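Local coordinates for cellulose biosynthesis protein BcsG (Salmonella typhimurium LT2, PDB 5OLT), which is required for cellulose biosynthesis and carries, in this extramembrane part, a zinc-binding domain of the alkaline phosphatase family, at residues Phe48-Leu52 / Asn135-Phe141. Numbering follows the deposited sequence.
Sequences FPAQL and NLAKLGF
L139 reaches into the bend of loop 48-52, which lies between helix 27-42 and strand 60-66, from the C-terminal end of helix 132-138, where a Schellman motif closes the helix. Its two methyls divide the work. CD2 goes into the curve of the backbone, 3.5 Å from the carbonyl O of P49 and close to CA of Q51, while CD1 lies 3.9 Å from CD2 of the F48 ring. A branched leucine suits this place because one fork can meet backbone and ring at once. L52 crosses L139 at about a right angle, its CG packing 4.1 Å from CD2 of L139. One turn back along the helix, N135 presents its CB over the centre of the F48 ring, a CH-pi contact 3.8 Å from the centroid. The CB of F48 already heads for the helix, and chi1 -77°, with CG anti to the carbonyl carbon, continues that line; the flat ring offers N135 a face. The amide of N135 is tilted 33° from that ring, and its ND2 donates a hydrogen bond to the carbonyl O of E129, which restrains the amide's rotation. F48 also rests on S322 and V326 of helix 318-328, holding the loop against a second helix. At G140, phi 96°, a CB would press against the carbonyl O of L139. The motif's bonds run from G140 N to A137 O and from F141 N to L136 O, each 3.0 Å; L139 N reaches L136 O from the opposite face.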
loop_
_atom_site.group_PDB
_atom_site.type_symbol
_atom_site.label_atom_id
_atom_site.label_comp_id
_atom_site.label_asym_id
_atom_site.label_seq_id
_atom_site.Cartn_x
_atom_site.Cartn_y
_atom_site.Cartn_z
ATOM N N PHE A 48 11.436 2.333 -14.625
ATOM C CA PHE A 48 12.717 2.383 -13.904
ATOM C C PHE A 48 13.881 2.638 -14.859
ATOM O O PHE A 48 13.823 2.244 -16.030
ATOM C CB PHE A 48 12.919 1.115 -13.084
ATOM C CG PHE A 48 12.113 1.104 -11.820
ATOM C CD1 PHE A 48 10.743 0.793 -11.844
ATOM C CD2 PHE A 48 12.712 1.441 -10.601
ATOM C CE1 PHE A 48 10.009 0.827 -10.681
ATOM C CE2 PHE A 48 11.971 1.497 -9.436
ATOM C CZ PHE A 48 10.610 1.162 -9.462
ATOM N N PRO A 49 14.941 3.307 -14.373
ATOM C CA PRO A 49 16.125 3.470 -15.239
ATOM C C PRO A 49 16.787 2.127 -15.538
ATOM O O PRO A 49 16.653 1.172 -14.753
ATOM C CB PRO A 49 17.076 4.304 -14.380
ATOM C CG PRO A 49 16.620 4.074 -12.969
ATOM C CD PRO A 49 15.120 3.952 -13.061
ATOM N N ALA A 50 17.516 2.079 -16.666
ATOM C CA ALA A 50 18.259 0.903 -17.077
ATOM C C ALA A 50 19.332 0.498 -16.053
ATOM O O ALA A 50 19.520 -0.685 -15.766
ATOM C CB ALA A 50 18.878 1.149 -18.454
ATOM N N GLN A 51 20.014 1.485 -15.481
ATOM C CA GLN A 51 20.973 1.237 -14.391
ATOM C C GLN A 51 21.023 2.528 -13.590
ATOM O O GLN A 51 20.564 3.575 -14.060
ATOM C CB GLN A 51 22.384 0.809 -14.895
ATOM C CG GLN A 51 23.164 1.885 -15.645
ATOM C CD GLN A 51 22.484 2.342 -16.929
ATOM O OE1 GLN A 51 22.166 1.538 -17.808
ATOM N NE2 GLN A 51 22.246 3.641 -17.033
ATOM N N LEU A 52 21.576 2.452 -12.381
ATOM C CA LEU A 52 21.756 3.654 -11.577
ATOM C C LEU A 52 22.975 4.421 -12.065
ATOM O O LEU A 52 23.948 3.787 -12.475
ATOM C CB LEU A 52 21.928 3.276 -10.107
ATOM C CG LEU A 52 20.706 2.634 -9.446
ATOM C CD1 LEU A 52 21.010 2.286 -7.991
ATOM C CD2 LEU A 52 19.485 3.536 -9.562
ATOM N N ASN A 135 12.222 -4.884 -9.896
ATOM C CA ASN A 135 12.782 -3.678 -10.495
ATOM C C ASN A 135 13.912 -3.166 -9.607
ATOM O O ASN A 135 14.965 -2.762 -10.112
ATOM C CB ASN A 135 11.697 -2.600 -10.675
ATOM C CG ASN A 135 10.670 -2.983 -11.746
ATOM O OD1 ASN A 135 10.999 -3.675 -12.724
ATOM N ND2 ASN A 135 9.438 -2.554 -11.573
ATOM N N LEU A 136 13.706 -3.185 -8.287
ATOM C CA LEU A 136 14.770 -2.733 -7.394
ATOM C C LEU A 136 15.933 -3.711 -7.323
ATOM O O LEU A 136 17.110 -3.283 -7.316
ATOM C CB LEU A 136 14.178 -2.468 -6.011
ATOM C CG LEU A 136 13.194 -1.302 -6.017
ATOM C CD1 LEU A 136 12.463 -1.304 -4.676
ATOM C CD2 LEU A 136 13.887 0.049 -6.284
ATOM N N ALA A 137 15.633 -5.022 -7.343
ATOM C CA ALA A 137 16.714 -6.031 -7.298
ATOM C C ALA A 137 17.646 -5.861 -8.491
ATOM O O ALA A 137 18.875 -5.971 -8.341
ATOM C CB ALA A 137 16.168 -7.439 -7.273
ATOM N N LYS A 138 17.067 -5.566 -9.656
ATOM C CA LYS A 138 17.808 -5.346 -10.909
ATOM C C LYS A 138 18.805 -4.200 -10.781
ATOM O O LYS A 138 19.879 -4.224 -11.402
ATOM C CB LYS A 138 16.825 -5.060 -12.060
ATOM C CG LYS A 138 16.234 -6.306 -12.695
ATOM C CD LYS A 138 14.974 -6.046 -13.507
ATOM C CE LYS A 138 15.054 -4.797 -14.375
ATOM N NZ LYS A 138 13.928 -4.763 -15.358
ATOM N N LEU A 139 18.449 -3.213 -9.953
ATOM C CA LEU A 139 19.252 -2.007 -9.736
ATOM C C LEU A 139 20.169 -2.113 -8.522
ATOM O O LEU A 139 20.739 -1.091 -8.101
ATOM C CB LEU A 139 18.336 -0.790 -9.593
ATOM C CG LEU A 139 17.577 -0.383 -10.857
ATOM C CD1 LEU A 139 16.488 0.624 -10.495
ATOM C CD2 LEU A 139 18.493 0.197 -11.920
ATOM N N GLY A 140 20.307 -3.319 -7.960
ATOM C CA GLY A 140 21.279 -3.575 -6.895
ATOM C C GLY A 140 20.725 -3.492 -5.484
ATOM O O GLY A 140 21.499 -3.504 -4.506
ATOM N N PHE A 141 19.394 -3.423 -5.338
ATOM C CA PHE A 141 18.816 -3.447 -3.995
ATOM C C PHE A 141 18.630 -4.891 -3.523
ATOM O O PHE A 141 17.900 -5.674 -4.167
ATOM C CB PHE A 141 17.447 -2.753 -3.951
ATOM C CG PHE A 141 17.488 -1.260 -4.151
ATOM C CD1 PHE A 141 17.723 -0.695 -5.413
ATOM C CD2 PHE A 141 17.236 -0.400 -3.069
ATOM C CE1 PHE A 141 17.726 0.683 -5.595
ATOM C CE2 PHE A 141 17.251 0.983 -3.260
ATOM C CZ PHE A 141 17.505 1.530 -4.518
#